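Local coordinates for protein AAR187Cp (Eremothecium gossypii, PDB 3ZIL) that probably regulates cohesin and the establishment of sister-chromatid cohesion through the C-terminal Wap1 domain that makes up this chain, at residues Thr35-His38 against Arg39-Met43; Glu67-Glu70 against Trp71-Gly75; Ser258-Leu261 against His262-Asn265. One frame throughout, in Å; residues are numbered along the deposited sequence.

In the fold
All three contacts are local, each between neighbouring turns or at one end of a helix in the all-helical Wap1 domain of Wpl1. Contacts 1 and 2 belong together: they lie at the start of helix 36-52 and the end of helix 54-72, their centres about 13 Å apart. Arg39 joins them, its NH1 2.8 Å from Trp71 O and its NH2 2.9 Å from Cys72 O, probable hydrogen bonds to carbonyls that close helix 54-72. Contact 3, at the end of helix 248-261, sits across the centre of the elongated chain, its centre about 57 Å from that of contact 1 and about 54 Å from that of contact 2.

Contact 1. Residues Thr35-His38 against Arg39-Met43; sequences TPEH and RRNNM
His38 and Asn42, one turn apart at the start of helix 36-52, set an imidazole obliquely against a side-chain amide, their planes 68° apart. Asn42 ND2 lies over one face of the His38 ring, 3.9 Å above its plane and displaced toward the rim. Asn42 OD1 comes within 3.4 Å of His38 NE2, but at an angle too poor for a hydrogen bond; this oxygen is bonded to Ser29 OG instead. Asn42 has CG beside its own backbone N (chi1 -73°), which turns the amide back over the preceding turn, where the His38 ring lies. On another side of the helix, Glu37 is extended and passes its CG 3.9 Å from Arg40 NH2. Its carboxylate stands nearly perpendicular to the guanidinium; the opposite charges, 4.4 Å apart at Glu37 OE2 and Arg40 NH2, probably attract, though no N-H is aimed at the oxygen. Arg40 NH2 also bonds weakly to Ala126 O, but the arrangement of the Arg40 and Asn41 ends is doubtful. A water donates to Glu37 OE2 at 2.9 Å and, as modelled, accepts from Asn41 ND2. Thr35 is the N-cap: its OG1 accepts from His38 N at 3.3 Å, while Thr35 O takes the almost straight bond from Arg39 N. The Arg39 side chain leads away to Trp71 and the end of helix 54-72. The threonine cap thus satisfies a first-turn amide that has no earlier helical carbonyl, and the negative charge of Glu37 near this helix start would probably be favoured by the helix dipole.

Contact 2. Residues Glu67-Glu70 against Trp71-Gly75; sequences EVWE and WCFQG
The last turn of helix 54-72 is held by successive i to i+4 bonds, Trp71 N to Glu67 O, Cys72 N to Val68 O at 2.8 Å and Phe73 N to Trp69 O at 3.0 Å, before Phe73 leaves helical backbone angles. The chief side-chain pair is Trp69 with Phe73. Phe73 CE2 sits 3.4 Å above the indole plane, over the middle of the ring system, and touches Trp69 CD2 at 3.5 Å. The phenyl ring is tilted 47° to the indole, its centroid 4.5 Å from that of the six-membered ring, so the pair is neither stacked nor edge-to-face. Phe73 turns back toward its own backbone N (chi1 -63°), which carries the ring over Trp69 and brings Trp69 O near the plane of its edge, 3.3 Å from Phe73 CD2. Val68 CG1 and Cys72 SG add a looser apolar touch. Polar ends are bonded outside the turn: Trp69 NE1 reaches Arg102 O, Glu70 forms a salt bridge with Arg102, and Trp71 NE1 bonds to Ser29 O. Trp69, Cys72 and Phe73 pack on helix 81-93, and Trp71 and Cys72 on helix 36-52, so the end of helix 54-72 lies against two helices. The arrangement is an i to i+4 aromatic pair at a helix C-terminus, packed against a neighbouring helix of the all-helical Wap1 domain.

Contact 3. Residues Ser258-Leu261 against His262-Asn265; sequences SVQL and HQNN
His262 closes helix 248-261 over Ser258 and Val259, and its backbone N is the focus of the polar contacts. That N-H is shared between two carbonyls: it bonds to Val259 O at 2.9 Å and weakly to Ser258 O at 3.3 Å. The Val259 bond is poorly aligned, since the donor stands 60° out of the carbonyl plane, away from a lone pair. A weak bond from Gln263 N to Gln260 O, 3.4 Å long, follows. The ring of His262 makes the second kind of contact. Ser258 O meets it at the edge, near its plane, 3.1 Å from CD2, a carbon-to-oxygen approach additional to the backbone bond. The torsion that sets this up is chi1 of -63°, which swings the imidazole back beside its own backbone N and over the last helical turn. Van der Waals contact comes third: Leu261 CG lies loosely over one face of the imidazole, 4.2 Å above it and toward the rim, with Leu261 CB 4.0 Å from His262 CD2. Around this end, Ser258 OG is hydrogen-bonded to Gln281 OE1, and His262 touches Lys274, both residues of helix 272-289. As the chain leaves the helix, i to i+4 bonding thus weakens and i to i+3 bonds take over, while the imidazole edge, probably slightly positive at CD2, may add a weak electrostatic attraction to the Ser258 carbonyl.

Contact 1. Residues Thr35-His38 against Arg39-Met43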
loop_
_atom_site.group_PDB
_atom_site.type_symbol
_atom_site.label_atom_id
_atom_site.label_comp_id
_atom_site.label_asym_id
_atom_site.label_seq_id
_atom_site.Cartn_x
_atom_site.Cartn_y
_atom_site.Cartn_z
ATOM N N THR A 35 -5.345 0.439 38.849
ATOM C CA THR A 35 -3.982 0.020 38.430
ATOM C C THR A 35 -4.160 -0.367 36.962
ATOM O O THR A 35 -5.271 -0.522 36.545
ATOM C CB THR A 35 -3.533 -1.205 39.220
ATOM O OG1 THR A 35 -4.425 -2.305 38.927
ATOM C CG2 THR A 35 -3.576 -0.869 40.764
ATOM N N PRO A 36 -3.075 -0.460 36.174
ATOM C CA PRO A 36 -3.346 -0.799 34.772
ATOM C C PRO A 36 -3.876 -2.241 34.579
ATOM O O PRO A 36 -4.597 -2.497 33.620
ATOM C CB PRO A 36 -1.986 -0.584 34.082
ATOM C CG PRO A 36 -1.251 0.378 34.977
ATOM C CD PRO A 36 -1.683 0.001 36.380
ATOM N N GLU A 37 -3.536 -3.157 35.483
ATOM C CA GLU A 37 -4.040 -4.548 35.403
ATOM C C GLU A 37 -5.578 -4.609 35.584
ATOM O O GLU A 37 -6.266 -5.352 34.878
ATOM C CB GLU A 37 -3.348 -5.449 36.453
ATOM C CG GLU A 37 -3.651 -6.950 36.294
ATOM C CD GLU A 37 -3.098 -7.826 37.428
ATOM O OE1 GLU A 37 -2.778 -7.290 38.513
ATOM O OE2 GLU A 37 -3.029 -9.057 37.255
ATOM N N HIS A 38 -6.099 -3.864 36.567
ATOM C CA HIS A 38 -7.516 -3.827 36.861
ATOM C C HIS A 38 -8.225 -3.207 35.680
ATOM O O HIS A 38 -9.274 -3.691 35.230
ATOM C CB HIS A 38 -7.784 -3.033 38.144
ATOM C CG HIS A 38 -9.259 -2.998 38.564
ATOM N ND1 HIS A 38 -9.824 -3.956 39.367
ATOM C CD2 HIS A 38 -10.279 -2.071 38.291
ATOM C CE1 HIS A 38 -11.131 -3.654 39.588
ATOM N NE2 HIS A 38 -11.408 -2.499 38.938
ATOM N N ARG A 39 -7.712 -2.080 35.205
ATOM C CA ARG A 39 -8.259 -1.446 33.984
ATOM C C ARG A 39 -8.324 -2.476 32.865
ATOM O O ARG A 39 -9.411 -2.741 32.254
ATOM C CB ARG A 39 -7.417 -0.235 33.584
ATOM C CG ARG A 39 -7.766 0.370 32.201
ATOM C CD ARG A 39 -7.007 1.706 31.960
ATOM N NE ARG A 39 -6.863 2.136 30.555
ATOM C CZ ARG A 39 -7.813 2.604 29.747
ATOM N NH1 ARG A 39 -9.123 2.631 30.111
ATOM N NH2 ARG A 39 -7.460 2.985 28.505
ATOM N N ARG A 40 -7.162 -3.069 32.597
ATOM C CA ARG A 40 -7.083 -4.105 31.553
ATOM C C ARG A 40 -8.151 -5.208 31.742
ATOM O O ARG A 40 -8.710 -5.707 30.749
ATOM C CB ARG A 40 -5.701 -4.738 31.496
ATOM C CG ARG A 40 -5.620 -5.781 30.414
ATOM C CD ARG A 40 -4.268 -6.453 30.337
ATOM N NE ARG A 40 -3.858 -7.459 31.329
ATOM C CZ ARG A 40 -4.618 -8.148 32.143
ATOM N NH1 ARG A 40 -5.927 -7.972 32.135
ATOM N NH2 ARG A 40 -4.055 -9.032 32.970
ATOM N N ASN A 41 -8.376 -5.594 33.005
ATOM C CA ASN A 41 -9.287 -6.682 33.309
ATOM C C ASN A 41 -10.744 -6.300 33.081
ATOM O O ASN A 41 -11.532 -7.105 32.528
ATOM C CB ASN A 41 -9.039 -7.216 34.735
ATOM C CG ASN A 41 -7.764 -8.105 34.805
ATOM O OD1 ASN A 41 -7.038 -8.257 33.819
ATOM N ND2 ASN A 41 -7.484 -8.645 35.944
ATOM N N ASN A 42 -11.104 -5.072 33.472
ATOM C CA ASN A 42 -12.436 -4.585 33.167
ATOM C C ASN A 42 -12.573 -4.503 31.639
ATOM O O ASN A 42 -13.639 -4.809 31.119
ATOM C CB ASN A 42 -12.724 -3.199 33.778
ATOM C CG ASN A 42 -12.926 -3.274 35.317
ATOM O OD1 ASN A 42 -13.032 -2.283 35.974
ATOM N ND2 ASN A 42 -12.983 -4.442 35.841
ATOM N N MET A 43 -11.537 -4.049 30.948
ATOM C CA MET A 43 -11.702 -3.858 29.442
ATOM C C MET A 43 -11.912 -5.253 28.814
ATOM O O MET A 43 -12.725 -5.445 27.859
ATOM C CB MET A 43 -10.489 -3.095 28.828
ATOM C CG MET A 43 -10.670 -2.810 27.289
ATOM S SD MET A 43 -9.172 -1.842 26.829
ATOM C CE MET A 43 -9.391 -0.266 27.662
HETATM O O HOH W 1 -5.268 -10.820 36.678
#

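Contact 2. Residues Glu67-Glu70 against Trp71-Gly75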
loop_
_atom_site.group_PDB
_atom_site.type_symbol
_atom_site.label_atom_id
_atom_site.label_comp_id
_atom_site.label_asym_id
_atom_site.label_seq_id
_atom_site.Cartn_x
_atom_site.Cartn_y
_atom_site.Cartn_z
ATOM N N GLU A 67 -19.285 7.862 26.463
ATOM C CA GLU A 67 -18.636 7.567 27.746
ATOM C C GLU A 67 -17.799 6.253 27.605
ATOM O O GLU A 67 -16.668 6.159 28.160
ATOM C CB GLU A 67 -19.688 7.376 28.869
ATOM C CG GLU A 67 -19.090 7.213 30.250
ATOM C CD GLU A 67 -20.078 6.722 31.304
ATOM O OE1 GLU A 67 -21.300 6.769 31.050
ATOM O OE2 GLU A 67 -19.627 6.273 32.388
ATOM N N VAL A 68 -18.364 5.237 26.913
ATOM C CA VAL A 68 -17.611 3.973 26.751
ATOM C C VAL A 68 -16.280 4.257 25.961
ATOM O O VAL A 68 -15.214 3.764 26.301
ATOM C CB VAL A 68 -18.512 2.849 26.090
ATOM C CG1 VAL A 68 -17.725 1.613 25.605
ATOM C CG2 VAL A 68 -19.535 2.412 27.088
ATOM N N TRP A 69 -16.364 5.091 24.920
ATOM C CA TRP A 69 -15.217 5.373 24.056
ATOM C C TRP A 69 -14.174 6.122 24.834
ATOM O O TRP A 69 -13.013 5.791 24.742
ATOM C CB TRP A 69 -15.641 6.212 22.849
ATOM C CG TRP A 69 -14.581 6.368 21.746
ATOM C CD1 TRP A 69 -13.596 7.372 21.611
ATOM C CD2 TRP A 69 -14.371 5.459 20.602
ATOM N NE1 TRP A 69 -12.808 7.156 20.493
ATOM C CE2 TRP A 69 -13.267 6.036 19.807
ATOM C CE3 TRP A 69 -15.019 4.302 20.137
ATOM C CZ2 TRP A 69 -12.848 5.454 18.630
ATOM C CZ3 TRP A 69 -14.600 3.728 18.928
ATOM C CH2 TRP A 69 -13.534 4.286 18.199
ATOM N N GLU A 70 -14.579 7.166 25.570
ATOM C CA GLU A 70 -13.572 7.975 26.301
ATOM C C GLU A 70 -12.926 7.134 27.401
ATOM O O GLU A 70 -11.735 7.306 27.703
ATOM C CB GLU A 70 -14.172 9.268 26.872
ATOM C CG GLU A 70 -14.514 10.275 25.781
ATOM C CD GLU A 70 -15.029 11.636 26.301
ATOM O OE1 GLU A 70 -15.287 11.806 27.513
ATOM O OE2 GLU A 70 -15.180 12.551 25.465
ATOM N N TRP A 71 -13.707 6.228 27.977
ATOM C CA TRP A 71 -13.171 5.280 28.947
ATOM C C TRP A 71 -12.170 4.343 28.303
ATOM O O TRP A 71 -11.025 4.253 28.796
ATOM C CB TRP A 71 -14.288 4.501 29.708
ATOM C CG TRP A 71 -13.697 3.607 30.769
ATOM C CD1 TRP A 71 -13.389 3.945 32.071
ATOM C CD2 TRP A 71 -13.232 2.225 30.609
ATOM N NE1 TRP A 71 -12.845 2.861 32.755
ATOM C CE2 TRP A 71 -12.744 1.797 31.930
ATOM C CE3 TRP A 71 -13.274 1.284 29.553
ATOM C CZ2 TRP A 71 -12.228 0.527 32.149
ATOM C CZ3 TRP A 71 -12.758 0.011 29.788
ATOM C CH2 TRP A 71 -12.241 -0.365 31.055
ATOM N N CYS A 72 -12.519 3.696 27.172
ATOM C CA CYS A 72 -11.577 2.769 26.545
ATOM C C CYS A 72 -10.294 3.494 26.105
ATOM O O CYS A 72 -9.215 2.931 26.183
ATOM C CB CYS A 72 -12.160 2.006 25.325
ATOM S SG CYS A 72 -13.580 0.934 25.792
ATOM N N PHE A 73 -10.395 4.723 25.628
ATOM C CA PHE A 73 -9.216 5.329 24.932
ATOM C C PHE A 73 -8.613 6.412 25.748
ATOM O O PHE A 73 -7.866 7.205 25.242
ATOM C CB PHE A 73 -9.541 5.794 23.507
ATOM C CG PHE A 73 -9.952 4.657 22.619
ATOM C CD1 PHE A 73 -9.005 3.774 22.144
ATOM C CD2 PHE A 73 -11.309 4.405 22.336
ATOM C CE1 PHE A 73 -9.391 2.688 21.323
ATOM C CE2 PHE A 73 -11.696 3.336 21.538
ATOM C CZ PHE A 73 -10.726 2.450 21.056
ATOM N N GLN A 74 -8.917 6.416 27.042
ATOM C CA GLN A 74 -8.380 7.490 27.943
ATOM C C GLN A 74 -6.822 7.449 27.981
ATOM O O GLN A 74 -6.147 8.483 27.991
ATOM C CB GLN A 74 -8.973 7.373 29.378
ATOM C CG GLN A 74 -8.745 8.655 30.169
ATOM C CD GLN A 74 -9.137 8.553 31.642
ATOM O OE1 GLN A 74 -9.574 7.494 32.116
ATOM N NE2 GLN A 74 -9.017 9.676 32.367
ATOM N N GLY A 75 -6.286 6.248 28.039
ATOM C CA GLY A 75 -4.853 6.024 27.938
ATOM C C GLY A 75 -4.616 5.035 26.801
ATOM O O GLY A 75 -5.365 4.026 26.637
#

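Contact 3. Residues Ser258-Leu261 against His262-Asn265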
loop_
_atom_site.group_PDB
_atom_site.type_symbol
_atom_site.label_atom_id
_atom_site.label_comp_id
_atom_site.label_asym_id
_atom_site.label_seq_id
_atom_site.Cartn_x
_atom_site.Cartn_y
_atom_site.Cartn_z
ATOM N N SER A 258 11.052 -10.156 -15.762
ATOM C CA SER A 258 9.641 -10.360 -15.576
ATOM C C SER A 258 8.722 -10.036 -16.807
ATOM O O SER A 258 7.877 -10.870 -17.259
ATOM C CB SER A 258 9.187 -9.641 -14.351
ATOM O OG SER A 258 7.825 -9.892 -14.287
ATOM N N VAL A 259 8.898 -8.875 -17.403
ATOM C CA VAL A 259 8.103 -8.585 -18.602
ATOM C C VAL A 259 8.418 -9.610 -19.698
ATOM O O VAL A 259 7.494 -10.171 -20.326
ATOM C CB VAL A 259 8.322 -7.137 -19.057
ATOM C CG1 VAL A 259 7.771 -6.890 -20.473
ATOM C CG2 VAL A 259 7.719 -6.182 -18.026
ATOM N N GLN A 260 9.715 -9.896 -19.887
ATOM C CA GLN A 260 10.157 -10.893 -20.876
ATOM C C GLN A 260 9.590 -12.282 -20.590
ATOM O O GLN A 260 9.300 -13.001 -21.525
ATOM C CB GLN A 260 11.672 -11.004 -21.013
ATOM C CG GLN A 260 12.339 -9.994 -21.935
ATOM C CD GLN A 260 13.835 -9.916 -21.656
ATOM O OE1 GLN A 260 14.300 -9.063 -20.868
ATOM N NE2 GLN A 260 14.603 -10.841 -22.257
ATOM N N LEU A 261 9.432 -12.635 -19.315
ATOM C CA LEU A 261 8.898 -13.905 -18.927
ATOM C C LEU A 261 7.458 -14.011 -19.453
ATOM O O LEU A 261 7.025 -15.082 -19.766
ATOM C CB LEU A 261 8.904 -14.043 -17.382
ATOM C CG LEU A 261 8.581 -15.420 -16.814
ATOM C CD1 LEU A 261 9.355 -16.445 -17.603
ATOM C CD2 LEU A 261 8.937 -15.601 -15.330
ATOM N N HIS A 262 6.721 -12.899 -19.531
ATOM C CA HIS A 262 5.285 -12.971 -19.801
ATOM C C HIS A 262 5.024 -12.311 -21.082
ATOM O O HIS A 262 3.975 -11.748 -21.276
ATOM C CB HIS A 262 4.478 -12.272 -18.726
ATOM C CG HIS A 262 4.616 -12.903 -17.376
ATOM N ND1 HIS A 262 3.910 -14.003 -17.017
ATOM C CD2 HIS A 262 5.410 -12.561 -16.277
ATOM C CE1 HIS A 262 4.247 -14.358 -15.748
ATOM N NE2 HIS A 262 5.145 -13.461 -15.287
ATOM N N GLN A 263 6.012 -12.341 -21.965
ATOM C CA GLN A 263 5.902 -11.582 -23.209
ATOM C C GLN A 263 4.737 -12.045 -24.120
ATOM O O GLN A 263 4.131 -11.237 -24.821
ATOM C CB GLN A 263 7.246 -11.527 -23.930
ATOM C CG GLN A 263 7.655 -12.819 -24.572
ATOM C CD GLN A 263 9.023 -12.718 -25.193
ATOM O OE1 GLN A 263 9.992 -12.310 -24.553
ATOM N NE2 GLN A 263 9.107 -13.075 -26.451
ATOM N N ASN A 264 4.402 -13.333 -24.040
ATOM C CA ASN A 264 3.221 -13.919 -24.690
ATOM C C ASN A 264 1.916 -13.183 -24.392
ATOM O O ASN A 264 0.990 -13.168 -25.231
ATOM C CB ASN A 264 3.131 -15.401 -24.312
ATOM C CG ASN A 264 4.406 -16.156 -24.687
ATOM O OD1 ASN A 264 5.257 -16.456 -23.834
ATOM N ND2 ASN A 264 4.572 -16.407 -25.977
ATOM N N ASN A 265 1.876 -12.514 -23.232
ATOM C CA ASN A 265 0.710 -11.732 -22.801
ATOM C C ASN A 265 0.697 -10.287 -23.229
ATOM O O ASN A 265 -0.286 -9.603 -22.963
ATOM C CB ASN A 265 0.544 -11.780 -21.261
ATOM C CG ASN A 265 -0.072 -13.064 -20.807
ATOM O OD1 ASN A 265 -1.307 -13.172 -20.676
ATOM N ND2 ASN A 265 0.759 -14.079 -20.636
#